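Local coordinates for protein Exo-1,5-alpha-l-arabinofuranobiosidase (Gibberella zeae, PDB 2YDT) that probably hydrolyses alpha-1,5-linked L-arabinan from chain ends, releasing arabinobiose, in the central pocket of a six-bladed beta-propeller, at residues F17-P20 with P26-L29; W315-P320 with L337-A342; W82-Q87 with E122-R127; P210-V215 with A322-L327. One frame throughout, in Å; residues are numbered along the deposited sequence.

Contact 1 (F17-P20 with P26-L29); sequences FDPP and PQVL. With MN (manganese (II) ion), chain L; MN (manganese (II) ion), chain I.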
loop_
_atom_site.group_PDB
_atom_site.type_symbol
_atom_site.label_atom_id
_atom_site.label_comp_id
_atom_site.label_asym_id
_atom_site.label_seq_id
_atom_site.Cartn_x
_atom_site.Cartn_y
_atom_site.Cartn_z
ATOM N N PHE A 17 -16.625 -7.513 1.754
ATOM C CA PHE A 17 -17.235 -7.675 0.428
ATOM C C PHE A 17 -16.944 -9.053 -0.147
ATOM O O PHE A 17 -15.812 -9.504 -0.144
ATOM C CB PHE A 17 -16.673 -6.627 -0.539
ATOM C CG PHE A 17 -17.219 -6.705 -1.935
ATOM C CD1 PHE A 17 -18.577 -6.481 -2.202
ATOM C CD2 PHE A 17 -16.371 -6.924 -2.996
ATOM C CE1 PHE A 17 -19.061 -6.523 -3.512
ATOM C CE2 PHE A 17 -16.875 -6.945 -4.311
ATOM C CZ PHE A 17 -18.194 -6.762 -4.541
ATOM N N ASP A 18 -17.995 -9.701 -0.651
ATOM C CA ASP A 18 -17.916 -10.947 -1.361
ATOM C C ASP A 18 -18.390 -10.671 -2.786
ATOM O O ASP A 18 -19.571 -10.325 -2.995
ATOM C CB ASP A 18 -18.841 -11.960 -0.690
ATOM C CG ASP A 18 -18.768 -13.332 -1.306
ATOM O OD1 ASP A 18 -17.814 -13.668 -2.029
ATOM O OD2 ASP A 18 -19.698 -14.132 -1.008
ATOM N N PRO A 19 -17.487 -10.819 -3.787
ATOM C CA PRO A 19 -17.834 -10.422 -5.135
ATOM C C PRO A 19 -18.923 -11.294 -5.777
ATOM O O PRO A 19 -19.035 -12.477 -5.454
ATOM C CB PRO A 19 -16.517 -10.586 -5.909
ATOM C CG PRO A 19 -15.720 -11.611 -5.122
ATOM C CD PRO A 19 -16.150 -11.445 -3.692
ATOM N N PRO A 20 -19.692 -10.717 -6.694
ATOM C CA PRO A 20 -20.536 -11.547 -7.558
ATOM C C PRO A 20 -19.675 -12.627 -8.234
ATOM O O PRO A 20 -18.508 -12.389 -8.595
ATOM C CB PRO A 20 -21.080 -10.550 -8.570
ATOM C CG PRO A 20 -21.041 -9.263 -7.891
ATOM C CD PRO A 20 -19.773 -9.308 -7.071
ATOM N N PRO A 26 -8.830 -11.991 -10.528
ATOM C CA PRO A 26 -9.054 -12.524 -9.163
ATOM C C PRO A 26 -10.283 -11.993 -8.429
ATOM O O PRO A 26 -10.477 -12.331 -7.258
ATOM C CB PRO A 26 -7.784 -12.091 -8.436
ATOM C CG PRO A 26 -7.509 -10.746 -9.022
ATOM C CD PRO A 26 -7.828 -10.903 -10.494
ATOM N N GLN A 27 -11.078 -11.145 -9.088
ATOM C CA GLN A 27 -12.379 -10.658 -8.617
ATOM C C GLN A 27 -12.235 -9.447 -7.709
ATOM O O GLN A 27 -12.817 -8.400 -7.967
ATOM C CB GLN A 27 -13.271 -11.766 -8.028
ATOM C CG GLN A 27 -13.470 -12.954 -8.967
ATOM C CD GLN A 27 -14.472 -13.941 -8.435
ATOM O OE1 GLN A 27 -14.314 -14.414 -7.323
ATOM N NE2 GLN A 27 -15.535 -14.247 -9.213
ATOM N N VAL A 28 -11.469 -9.605 -6.643
ATOM C CA VAL A 28 -11.037 -8.512 -5.788
ATOM C C VAL A 28 -9.558 -8.753 -5.494
ATOM O O VAL A 28 -9.081 -9.895 -5.595
ATOM C CB VAL A 28 -11.847 -8.418 -4.507
ATOM C CG1 VAL A 28 -13.323 -8.097 -4.840
ATOM C CG2 VAL A 28 -11.703 -9.723 -3.620
ATOM N N LEU A 29 -8.835 -7.685 -5.136
ATOM C CA LEU A 29 -7.418 -7.770 -4.785
ATOM C C LEU A 29 -7.063 -6.403 -4.194
ATOM O O LEU A 29 -7.744 -5.402 -4.457
ATOM C CB LEU A 29 -6.568 -8.047 -6.046
ATOM C CG LEU A 29 -5.148 -8.556 -5.815
ATOM C CD1 LEU A 29 -5.162 -10.030 -5.285
ATOM C CD2 LEU A 29 -4.273 -8.410 -7.071
HETATM MN MN MN L . -21.639 -14.354 0.048
HETATM MN MN MN I . -17.299 -15.583 -2.820
HETATM O O HOH W 1 -19.320 -16.475 -2.276
HETATM O O HOH W 2 -18.029 -14.874 -4.808
HETATM O O HOH W 3 -16.831 -17.559 -3.739
HETATM O O HOH W 4 -16.715 -16.313 -0.819
HETATM O O HOH W 5 -15.218 -15.083 -3.378
#
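Val-28 directs CG1 at the rim of the Phe-17 ring, lying in the ring plane 3.8 Å from CD2, while the two side chains run past each other at a slant. Phe-17 is turned inward by a first torsion of 180°, which sets CG opposite the backbone N. This places the ring against the chain that follows, with Pro-19 N over one face, displaced toward the rim. The same Val-28 CG1 also meets Pro-19 CB at 4.2 Å, so one methyl fills the angle between a ring edge and a proline. The pyrrolidine of Pro-19 continues on to Gln-27, crossing that side chain at about a right angle with CG 3.8 Å from Gln-27 CB. Gln-27 sets CG opposite its carbonyl carbon (chi1 -54°) and stays extended beyond it, which takes its amide past the prolines to the carbonyl O of Tyr-23, the hydrogen-bond acceptor for NE2.

Asp-18 turns its CB away from the 26-29 segment. Its carboxylate bridges two manganese ions, OD2 binding one at 2.2 Å and OD1 the other at 2.1 Å. Five waters complete the six ligands of the OD1-bound ion. One of these waters donates to Pro-19 O over 2.7 Å, and another donates back to Asp-18 OD2.

The chemistry is thus divided: apolar packing joins the turn between strands 11-17 and 28-35, while the Asp-18 carboxylate, and Pro-19 O through a water, serve the metal side and Gln-27 NE2 bonds within the turn. Two cations on one carboxylate would be expected to keep Asp-18 ionised.

Contact 2 (W315-P320 with L337-A342); sequences WDVPQP and LMIMGA. With MN (manganese (II) ion), chain M.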
loop_
_atom_site.group_PDB
_atom_site.type_symbol
_atom_site.label_atom_id
_atom_site.label_comp_id
_atom_site.label_asym_id
_atom_site.label_seq_id
_atom_site.Cartn_x
_atom_site.Cartn_y
_atom_site.Cartn_z
ATOM N N TRP A 315 4.772 -12.717 15.015
ATOM C CA TRP A 315 3.579 -13.066 15.805
ATOM C C TRP A 315 2.410 -13.515 14.937
ATOM O O TRP A 315 2.090 -12.866 13.927
ATOM C CB TRP A 315 3.088 -11.902 16.691
ATOM C CG TRP A 315 4.183 -11.103 17.355
ATOM C CD1 TRP A 315 4.764 -9.978 16.873
ATOM C CD2 TRP A 315 4.848 -11.392 18.592
ATOM N NE1 TRP A 315 5.740 -9.524 17.724
ATOM C CE2 TRP A 315 5.805 -10.374 18.795
ATOM C CE3 TRP A 315 4.700 -12.383 19.562
ATOM C CZ2 TRP A 315 6.634 -10.335 19.922
ATOM C CZ3 TRP A 315 5.515 -12.341 20.679
ATOM C CH2 TRP A 315 6.467 -11.331 20.849
ATOM N N ASP A 316 1.729 -14.591 15.346
ATOM C CA ASP A 316 0.533 -15.044 14.654
ATOM C C ASP A 316 -0.615 -14.108 14.893
ATOM O O ASP A 316 -0.740 -13.494 15.966
ATOM C CB ASP A 316 0.115 -16.450 15.150
ATOM C CG ASP A 316 1.055 -17.507 14.743
ATOM O OD1 ASP A 316 1.471 -17.541 13.567
ATOM O OD2 ASP A 316 1.400 -18.350 15.599
ATOM N N VAL A 317 -1.476 -13.995 13.869
ATOM C CA VAL A 317 -2.706 -13.234 13.962
ATOM C C VAL A 317 -3.808 -14.019 13.244
ATOM O O VAL A 317 -3.489 -14.919 12.471
ATOM C CB VAL A 317 -2.559 -11.817 13.294
ATOM C CG1 VAL A 317 -1.555 -10.915 14.077
ATOM C CG2 VAL A 317 -2.186 -11.962 11.823
ATOM N N PRO A 318 -5.079 -13.679 13.479
ATOM C CA PRO A 318 -6.125 -14.490 12.861
ATOM C C PRO A 318 -6.476 -14.193 11.409
ATOM O O PRO A 318 -7.236 -14.941 10.795
ATOM C CB PRO A 318 -7.345 -14.224 13.722
ATOM C CG PRO A 318 -7.072 -12.988 14.444
ATOM C CD PRO A 318 -5.614 -12.783 14.516
ATOM N N GLN A 319 -5.955 -13.085 10.890
ATOM C CA GLN A 319 -6.269 -12.682 9.524
ATOM C C GLN A 319 -5.407 -13.487 8.556
ATOM O O GLN A 319 -4.209 -13.661 8.759
ATOM C CB GLN A 319 -6.007 -11.182 9.379
ATOM C CG GLN A 319 -6.367 -10.632 7.994
ATOM C CD GLN A 319 -7.854 -10.544 7.757
ATOM O OE1 GLN A 319 -8.701 -10.605 8.688
ATOM N NE2 GLN A 319 -8.205 -10.391 6.487
ATOM N N PRO A 320 -6.021 -14.045 7.472
ATOM C CA PRO A 320 -5.257 -14.863 6.562
ATOM C C PRO A 320 -4.215 -14.126 5.701
ATOM O O PRO A 320 -4.245 -12.900 5.576
ATOM C CB PRO A 320 -6.343 -15.485 5.678
ATOM C CG PRO A 320 -7.439 -14.559 5.714
ATOM C CD PRO A 320 -7.439 -13.984 7.107
ATOM N N LEU A 337 -4.830 -2.738 16.140
ATOM C CA LEU A 337 -4.260 -2.858 14.806
ATOM C C LEU A 337 -5.276 -3.548 13.890
ATOM O O LEU A 337 -5.686 -4.674 14.161
ATOM C CB LEU A 337 -2.971 -3.663 14.851
ATOM C CG LEU A 337 -2.269 -3.945 13.504
ATOM C CD1 LEU A 337 -1.516 -2.684 12.976
ATOM C CD2 LEU A 337 -1.301 -5.115 13.630
ATOM N N MET A 338 -5.637 -2.880 12.784
ATOM C CA MET A 338 -6.470 -3.539 11.752
ATOM C C MET A 338 -5.565 -4.150 10.699
ATOM O O MET A 338 -4.558 -3.528 10.289
ATOM C CB MET A 338 -7.433 -2.529 11.105
ATOM C CG MET A 338 -8.145 -3.072 9.885
ATOM S SD MET A 338 -9.364 -1.864 9.217
ATOM C CE MET A 338 -10.645 -2.352 10.222
ATOM N N ILE A 339 -5.909 -5.369 10.272
ATOM C CA ILE A 339 -5.216 -6.108 9.247
ATOM C C ILE A 339 -6.272 -6.445 8.188
ATOM O O ILE A 339 -7.306 -7.063 8.504
ATOM C CB ILE A 339 -4.577 -7.422 9.790
ATOM C CG1 ILE A 339 -3.825 -7.121 11.093
ATOM C CG2 ILE A 339 -3.700 -8.070 8.710
ATOM C CD1 ILE A 339 -3.345 -8.362 11.842
ATOM N N MET A 340 -6.067 -5.977 6.936
ATOM C CA MET A 340 -7.107 -5.998 5.898
ATOM C C MET A 340 -6.528 -6.628 4.650
ATOM O O MET A 340 -5.405 -6.325 4.242
ATOM C CB MET A 340 -7.559 -4.574 5.556
ATOM C CG MET A 340 -8.770 -4.478 4.619
ATOM S SD MET A 340 -8.920 -2.764 4.045
ATOM C CE MET A 340 -10.446 -2.863 3.129
ATOM N N GLY A 341 -7.286 -7.532 4.028
ATOM C CA GLY A 341 -6.854 -8.182 2.809
ATOM C C GLY A 341 -7.953 -8.452 1.827
ATOM O O GLY A 341 -9.155 -8.420 2.185
ATOM N N ALA A 342 -7.531 -8.669 0.575
ATOM C CA ALA A 342 -8.471 -9.000 -0.494
ATOM C C ALA A 342 -8.015 -10.219 -1.271
ATOM O O ALA A 342 -8.256 -10.345 -2.467
ATOM C CB ALA A 342 -8.781 -7.783 -1.393
HETATM MN MN MN M . 2.787 -18.908 12.509
HETATM O O HOH W 6 4.231 -18.550 13.355
#
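The carboxamide of Gln-319 turns one face to the carbonyl O of Ile-339, which lies 3.6 Å from CD and at a similar distance from OE1, a van der Waals contact of the amide face with a carbonyl oxygen. The polar ends of the amide go to the adjacent strand instead, OE1 bonding to Ser-357 OG and NE2 to Ser-355 OG, and these two bonds fix which way round the amide is turned. NE2 also passes over the Gly-341 backbone, 3.9 Å from its N.

Gln-319 reaches this place by leaving its backbone with CG opposite N (chi1 -177°) and then bending at chi2 (72°). Its CG passes Ile-339 CG2 at 3.8 Å, the two side chains sliding by in opposite directions. The longer branch of Ile-339 points the other way, toward Val-317. There the two meet tip to tip, and the isoleucine CD1 lies 3.8 Å from Val-317 CG2 and just as near to CB and CG1. Just before Val-317, Asp-316 OD1 binds a manganese ion at 2.2 Å, a site shared with Glu-299.

The 315-320 loop thus lies across one face of the blade after leaving strand 313-315 of the preceding one. Met-340 turns its CB away from the loop, and its side chain touches Ala-31 and Pro-33 of strand 28-35. Beneath the loop, strand 336-341 runs between 354-360 and 326-330, and Pro-318 O takes a hydrogen bond from Asn-13 of outer strand 11-17.

Contact 3 (W82-Q87 with E122-R127); sequences WGLRYQ and EVYASR. With AHR (alpha-L-arabinofuranose), chain C.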
loop_
_atom_site.group_PDB
_atom_site.type_symbol
_atom_site.label_atom_id
_atom_site.label_comp_id
_atom_site.label_asym_id
_atom_site.label_seq_id
_atom_site.Cartn_x
_atom_site.Cartn_y
_atom_site.Cartn_z
ATOM N N TRP A 82 -11.217 4.836 -19.504
ATOM C CA TRP A 82 -10.503 3.588 -19.319
ATOM C C TRP A 82 -11.010 2.795 -18.098
ATOM O O TRP A 82 -11.158 1.569 -18.165
ATOM C CB TRP A 82 -8.994 3.882 -19.090
ATOM C CG TRP A 82 -8.198 4.295 -20.282
ATOM C CD1 TRP A 82 -8.565 4.234 -21.595
ATOM C CD2 TRP A 82 -6.850 4.714 -20.256
ATOM N NE1 TRP A 82 -7.523 4.644 -22.399
ATOM C CE2 TRP A 82 -6.448 4.948 -21.604
ATOM C CE3 TRP A 82 -5.929 4.960 -19.230
ATOM C CZ2 TRP A 82 -5.163 5.389 -21.921
ATOM C CZ3 TRP A 82 -4.662 5.379 -19.561
ATOM C CH2 TRP A 82 -4.284 5.591 -20.885
ATOM N N GLY A 83 -11.169 3.479 -16.976
ATOM C CA GLY A 83 -11.430 2.825 -15.676
ATOM C C GLY A 83 -10.311 3.095 -14.676
ATOM O O GLY A 83 -9.209 3.470 -15.040
ATOM N N LEU A 84 -10.644 2.962 -13.404
ATOM C CA LEU A 84 -9.666 3.013 -12.276
ATOM C C LEU A 84 -9.501 1.540 -11.873
ATOM O O LEU A 84 -10.397 0.929 -11.303
ATOM C CB LEU A 84 -10.172 3.888 -11.126
ATOM C CG LEU A 84 -10.142 5.389 -11.416
ATOM C CD1 LEU A 84 -10.624 6.192 -10.209
ATOM C CD2 LEU A 84 -8.723 5.846 -11.813
ATOM N N ARG A 85 -8.345 0.975 -12.239
ATOM C CA ARG A 85 -8.197 -0.474 -12.355
ATOM C C ARG A 85 -7.310 -1.103 -11.281
ATOM O O ARG A 85 -7.703 -2.087 -10.660
ATOM C CB ARG A 85 -7.693 -0.823 -13.753
ATOM C CG ARG A 85 -7.752 -2.352 -14.064
ATOM C CD ARG A 85 -7.384 -2.638 -15.513
ATOM N NE ARG A 85 -8.232 -1.850 -16.427
ATOM C CZ ARG A 85 -9.489 -2.149 -16.768
ATOM N NH1 ARG A 85 -10.067 -3.273 -16.390
ATOM N NH2 ARG A 85 -10.176 -1.323 -17.547
ATOM N N TYR A 86 -6.094 -0.566 -11.096
ATOM C CA TYR A 86 -5.111 -1.208 -10.226
ATOM C C TYR A 86 -4.669 -0.288 -9.078
ATOM O O TYR A 86 -4.565 0.918 -9.250
ATOM C CB TYR A 86 -3.833 -1.613 -10.991
ATOM C CG TYR A 86 -3.898 -2.847 -11.876
ATOM C CD1 TYR A 86 -4.977 -3.750 -11.844
ATOM C CD2 TYR A 86 -2.828 -3.131 -12.714
ATOM C CE1 TYR A 86 -4.973 -4.913 -12.627
ATOM C CE2 TYR A 86 -2.822 -4.282 -13.499
ATOM C CZ TYR A 86 -3.911 -5.152 -13.459
ATOM O OH TYR A 86 -3.877 -6.310 -14.222
ATOM N N GLN A 87 -4.369 -0.901 -7.946
ATOM C CA GLN A 87 -3.516 -0.304 -6.905
ATOM C C GLN A 87 -4.023 0.990 -6.282
ATOM O O GLN A 87 -3.273 1.951 -6.151
ATOM C CB GLN A 87 -2.090 -0.159 -7.462
ATOM C CG GLN A 87 -1.496 -1.519 -7.894
ATOM C CD GLN A 87 -0.824 -1.546 -9.250
ATOM O OE1 GLN A 87 -0.434 -0.507 -9.796
ATOM N NE2 GLN A 87 -0.661 -2.744 -9.804
ATOM N N GLU A 122 -3.156 8.417 -11.063
ATOM C CA GLU A 122 -4.068 9.554 -10.903
ATOM C C GLU A 122 -4.212 9.888 -9.451
ATOM O O GLU A 122 -4.011 9.033 -8.586
ATOM C CB GLU A 122 -5.488 9.178 -11.386
ATOM C CG GLU A 122 -5.586 8.560 -12.788
ATOM C CD GLU A 122 -5.426 9.594 -13.867
ATOM O OE1 GLU A 122 -4.449 10.359 -13.786
ATOM O OE2 GLU A 122 -6.259 9.632 -14.807
ATOM N N VAL A 123 -4.571 11.134 -9.156
ATOM C CA VAL A 123 -5.096 11.506 -7.836
ATOM C C VAL A 123 -6.518 12.040 -7.980
ATOM O O VAL A 123 -6.745 12.947 -8.774
ATOM C CB VAL A 123 -4.207 12.536 -7.075
ATOM C CG1 VAL A 123 -4.823 13.010 -5.757
ATOM C CG2 VAL A 123 -2.835 11.937 -6.837
ATOM N N TYR A 124 -7.427 11.483 -7.185
ATOM C CA TYR A 124 -8.817 11.944 -7.008
ATOM C C TYR A 124 -8.965 12.399 -5.555
ATOM O O TYR A 124 -8.252 11.933 -4.647
ATOM C CB TYR A 124 -9.830 10.800 -7.316
ATOM C CG TYR A 124 -10.057 10.613 -8.791
ATOM C CD1 TYR A 124 -9.095 10.018 -9.587
ATOM C CD2 TYR A 124 -11.210 11.104 -9.417
ATOM C CE1 TYR A 124 -9.279 9.903 -10.986
ATOM C CE2 TYR A 124 -11.400 10.993 -10.755
ATOM C CZ TYR A 124 -10.460 10.405 -11.558
ATOM O OH TYR A 124 -10.665 10.335 -12.933
ATOM N N ALA A 125 -9.900 13.315 -5.316
ATOM C CA ALA A 125 -10.097 13.883 -3.985
ATOM C C ALA A 125 -11.556 13.962 -3.620
ATOM O O ALA A 125 -12.398 14.132 -4.495
ATOM C CB ALA A 125 -9.496 15.284 -3.894
ATOM N N SER A 126 -11.839 13.759 -2.335
ATOM C CA SER A 126 -13.181 13.918 -1.763
ATOM C C SER A 126 -13.143 15.019 -0.711
ATOM O O SER A 126 -12.344 14.966 0.230
ATOM C CB SER A 126 -13.714 12.614 -1.130
ATOM O OG SER A 126 -14.959 12.896 -0.463
ATOM N N ARG A 127 -14.045 15.996 -0.872
ATOM C CA ARG A 127 -14.164 17.129 0.050
ATOM C C ARG A 127 -15.287 16.899 1.070
ATOM O O ARG A 127 -15.579 17.788 1.880
ATOM C CB ARG A 127 -14.456 18.412 -0.742
ATOM C CG ARG A 127 -13.355 18.821 -1.703
ATOM C CD ARG A 127 -13.766 20.025 -2.528
ATOM N NE ARG A 127 -12.731 20.580 -3.406
ATOM C CZ ARG A 127 -11.793 21.446 -3.022
ATOM N NH1 ARG A 127 -11.732 21.875 -1.780
ATOM N NH2 ARG A 127 -10.938 21.919 -3.897
HETATM O O5 AHR C . -2.334 -4.950 -8.578
HETATM C C5 AHR C . -2.537 -5.900 -9.638
HETATM C C4 AHR C . -1.246 -6.568 -10.045
HETATM O O4 AHR C . -0.306 -5.659 -10.582
HETATM C C3 AHR C . -1.423 -7.570 -11.201
HETATM O O3 AHR C . -1.929 -8.860 -10.774
HETATM C C2 AHR C . -0.004 -7.712 -11.694
HETATM O O2 AHR C . 0.133 -8.061 -13.079
HETATM C C1 AHR C . 0.585 -6.355 -11.415
#
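In the propeller blade made of strands 87-92, 105-111, 119-126 and 134-142, Leu-84 from the entering chain packs on Tyr-124 and Glu-122 of the third strand. Leu-84 CD1 lies over one face of the Tyr-124 ring, displaced toward the rim and 4.0 Å from CE1, the side chains crossing at a slant. Its other methyl, CD2, meets Glu-122 CG at 4.3 Å. The contact is with the aliphatic part of Glu-122; its OE1 is hydrogen-bonded to His-138 ND1, and the Tyr-124 hydroxyl has its polar partner in Thr-78. Ser-111 of the intervening strand touches both Leu-84 and Glu-122.

Directly after Leu-84, Arg-85 and Tyr-86 both face Ser-110, forming a classic beta bulge at which the chain turns a corner into strand 87-92. At and just after that corner the chain lines the sugar pocket. The Tyr-86 ring presents a face to the arabinofuranose, with C5 centred 3.8 Å above the ring plane, an aromatic platform for the sugar. Gln-87, its chain bent at chi2, donates from NE2 to the sugar O5 at 3.0 Å with an N-H...O angle of 159°. Its OE1 accepts from Glu-156 N, which holds the amide in this orientation, and Glu-46 OE2 binds both Gln-87 N and the same sugar.

Contact 4 (P210-V215 with A322-L327); sequences PGMPTV and AYTRSL. With EDG (1,4-dideoxy-1,4-imino-L-arabinitol), chain B.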
loop_
_atom_site.group_PDB
_atom_site.type_symbol
_atom_site.label_atom_id
_atom_site.label_comp_id
_atom_site.label_asym_id
_atom_site.label_seq_id
_atom_site.Cartn_x
_atom_site.Cartn_y
_atom_site.Cartn_z
ATOM N N PRO A 210 13.005 -4.153 -7.410
ATOM C CA PRO A 210 12.443 -3.572 -6.190
ATOM C C PRO A 210 11.075 -2.994 -6.518
ATOM O O PRO A 210 10.916 -2.418 -7.591
ATOM C CB PRO A 210 13.444 -2.464 -5.817
ATOM C CG PRO A 210 14.024 -2.060 -7.156
ATOM C CD PRO A 210 14.135 -3.358 -7.932
ATOM N N GLY A 211 10.125 -3.199 -5.624
ATOM C CA GLY A 211 8.731 -2.831 -5.882
ATOM C C GLY A 211 7.916 -2.649 -4.611
ATOM O O GLY A 211 8.278 -3.097 -3.508
ATOM N N MET A 212 6.781 -1.984 -4.781
ATOM C CA MET A 212 5.683 -1.949 -3.774
ATOM C C MET A 212 6.081 -1.138 -2.496
ATOM O O MET A 212 6.181 -1.676 -1.370
ATOM C CB MET A 212 5.209 -3.371 -3.439
ATOM C CG MET A 212 4.985 -4.195 -4.696
ATOM S SD MET A 212 4.010 -5.678 -4.491
ATOM C CE MET A 212 2.360 -4.932 -4.308
ATOM N N PRO A 213 6.313 0.176 -2.659
ATOM C CA PRO A 213 6.860 0.990 -1.553
ATOM C C PRO A 213 5.783 1.418 -0.544
ATOM O O PRO A 213 4.706 1.885 -0.953
ATOM C CB PRO A 213 7.449 2.203 -2.255
ATOM C CG PRO A 213 6.491 2.388 -3.421
ATOM C CD PRO A 213 6.161 0.963 -3.894
ATOM N N THR A 214 6.077 1.282 0.755
ATOM C CA THR A 214 5.272 1.916 1.795
ATOM C C THR A 214 6.227 2.516 2.820
ATOM O O THR A 214 7.403 2.150 2.866
ATOM C CB THR A 214 4.250 0.988 2.464
ATOM O OG1 THR A 214 4.925 -0.058 3.187
ATOM C CG2 THR A 214 3.304 0.359 1.403
ATOM N N VAL A 215 5.721 3.491 3.581
ATOM C CA VAL A 215 6.568 4.327 4.430
ATOM C C VAL A 215 5.876 4.632 5.743
ATOM O O VAL A 215 4.659 4.817 5.803
ATOM C CB VAL A 215 6.939 5.667 3.697
ATOM C CG1 VAL A 215 8.086 6.417 4.422
ATOM C CG2 VAL A 215 7.282 5.395 2.203
ATOM N N ALA A 322 -2.615 -12.651 2.481
ATOM C CA ALA A 322 -3.156 -12.013 1.286
ATOM C C ALA A 322 -2.074 -11.184 0.592
ATOM O O ALA A 322 -1.179 -10.621 1.239
ATOM C CB ALA A 322 -4.368 -11.142 1.620
ATOM N N TYR A 323 -2.192 -11.069 -0.725
ATOM C CA TYR A 323 -1.365 -10.156 -1.500
ATOM C C TYR A 323 -1.557 -8.733 -1.038
ATOM O O TYR A 323 -2.697 -8.253 -0.877
ATOM C CB TYR A 323 -1.724 -10.279 -2.978
ATOM C CG TYR A 323 -0.898 -9.424 -3.914
ATOM C CD1 TYR A 323 0.447 -9.711 -4.163
ATOM C CD2 TYR A 323 -1.480 -8.349 -4.608
ATOM C CE1 TYR A 323 1.204 -8.934 -5.047
ATOM C CE2 TYR A 323 -0.728 -7.576 -5.490
ATOM C CZ TYR A 323 0.610 -7.886 -5.719
ATOM O OH TYR A 323 1.331 -7.162 -6.609
ATOM N N THR A 324 -0.424 -8.081 -0.770
ATOM C CA THR A 324 -0.382 -6.700 -0.257
ATOM C C THR A 324 -1.396 -6.459 0.884
ATOM O O THR A 324 -2.048 -5.422 0.999
ATOM C CB THR A 324 -0.429 -5.617 -1.402
ATOM O OG1 THR A 324 -0.021 -4.350 -0.872
ATOM C CG2 THR A 324 -1.839 -5.484 -2.045
ATOM N N ARG A 325 -1.463 -7.417 1.802
ATOM C CA ARG A 325 -2.260 -7.272 3.006
ATOM C C ARG A 325 -1.828 -5.997 3.714
ATOM O O ARG A 325 -0.610 -5.760 3.856
ATOM C CB ARG A 325 -2.113 -8.540 3.871
ATOM C CG ARG A 325 -3.174 -8.684 4.949
ATOM C CD ARG A 325 -2.950 -9.935 5.826
ATOM N NE ARG A 325 -1.677 -9.844 6.533
ATOM C CZ ARG A 325 -1.285 -10.684 7.474
ATOM N NH1 ARG A 325 -2.092 -11.662 7.860
ATOM N NH2 ARG A 325 -0.069 -10.564 8.012
ATOM N N SER A 326 -2.794 -5.180 4.127
ATOM C CA SER A 326 -2.509 -3.850 4.639
ATOM C C SER A 326 -2.817 -3.720 6.103
ATOM O O SER A 326 -3.468 -4.601 6.713
ATOM C CB SER A 326 -3.261 -2.782 3.838
ATOM O OG SER A 326 -4.622 -3.044 3.763
ATOM N N LEU A 327 -2.330 -2.625 6.681
ATOM C CA LEU A 327 -2.416 -2.382 8.128
ATOM C C LEU A 327 -2.869 -0.974 8.438
ATOM O O LEU A 327 -2.647 -0.028 7.662
ATOM C CB LEU A 327 -1.031 -2.588 8.754
ATOM C CG LEU A 327 -0.311 -3.908 8.569
ATOM C CD1 LEU A 327 1.207 -3.827 9.054
ATOM C CD2 LEU A 327 -1.043 -5.041 9.295
HETATM O "O2'" EDG B . 6.214 -3.796 -7.943
HETATM C "C2'" EDG B . 5.891 -4.953 -8.764
HETATM C "C1'" EDG B . 5.112 -5.960 -7.942
HETATM N "N4'" EDG B . 3.766 -5.981 -8.531
HETATM C "C3'" EDG B . 5.018 -4.610 -9.979
HETATM O "O3'" EDG B . 5.717 -4.658 -11.242
HETATM C "C4'" EDG B . 3.909 -5.678 -9.950
HETATM C "C5'" EDG B . 2.612 -5.290 -10.606
HETATM O "O5'" EDG B . 1.831 -6.469 -10.723
#
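Met-212 and Tyr-323 form a Met-aromatic contact between strand 209-217 and the loop leading into strand 326-330, on the wall of the central pocket of the propeller. The two side chains cross at a slant. The sulfur is 5.1 Å from the centroid of the tyrosine ring and 52° off its normal, an oblique placement. The closer approach belongs to the terminal methyl: Met-212 CE comes to 3.4 Å from Tyr-323 OH and 3.7 Å from CZ.

Met-212 has positive phi and psi within its strand, its N bonded to Ser-171 OG, and its chain runs nearly straight through chi2. A turn at chi3 (74°) then swings CE across to the other segment. There it also meets Thr-324 at CB, 4.1 Å away, while Thr-324 OG1 is hydrogen-bonded to Arg-32 NH2. Tyr-323 is set with CG opposite its backbone N (chi1 -178°), and although its CB is not directed at Met-212, the end of the ring comes up to the methionine.

Both side chains border the iminosugar inhibitor. Met-212 SD packs at 3.6 Å from C1' of the inhibitor, and Gly-211 lies close to O2' with its CA. Glu-156 and Gln-181 supply hydrogen bonds to the same ligand, while the methionine adds an apolar surface. The phenol oxygen reaches furthest toward the imino group, Tyr-323 OH standing 3.3 Å from N4' of the inhibitor.

All four contacts are largely buried, but they lie at different depths. The centre of contact 4, which borders the pocket, is about 5 Å from the centre of the chain; those of contacts 1 and 2, about 18 and 15 Å from it, pair apolar packing with manganese-binding aspartates. Contact 3 joins packing within a blade to a sugar site. Contacts 2 and 4 hold neighbouring strands of one sheet, 336-341 and 326-330, and meet where Met-340 O lies 2.9 Å from Ser-326 N, a probable hydrogen bond. Contact 1 packs on both, through Leu-29 against Ala-342 and Tyr-323. Contact 3 touches none of the others, yet its arabinofuranose also meets Leu-29 of contact 1.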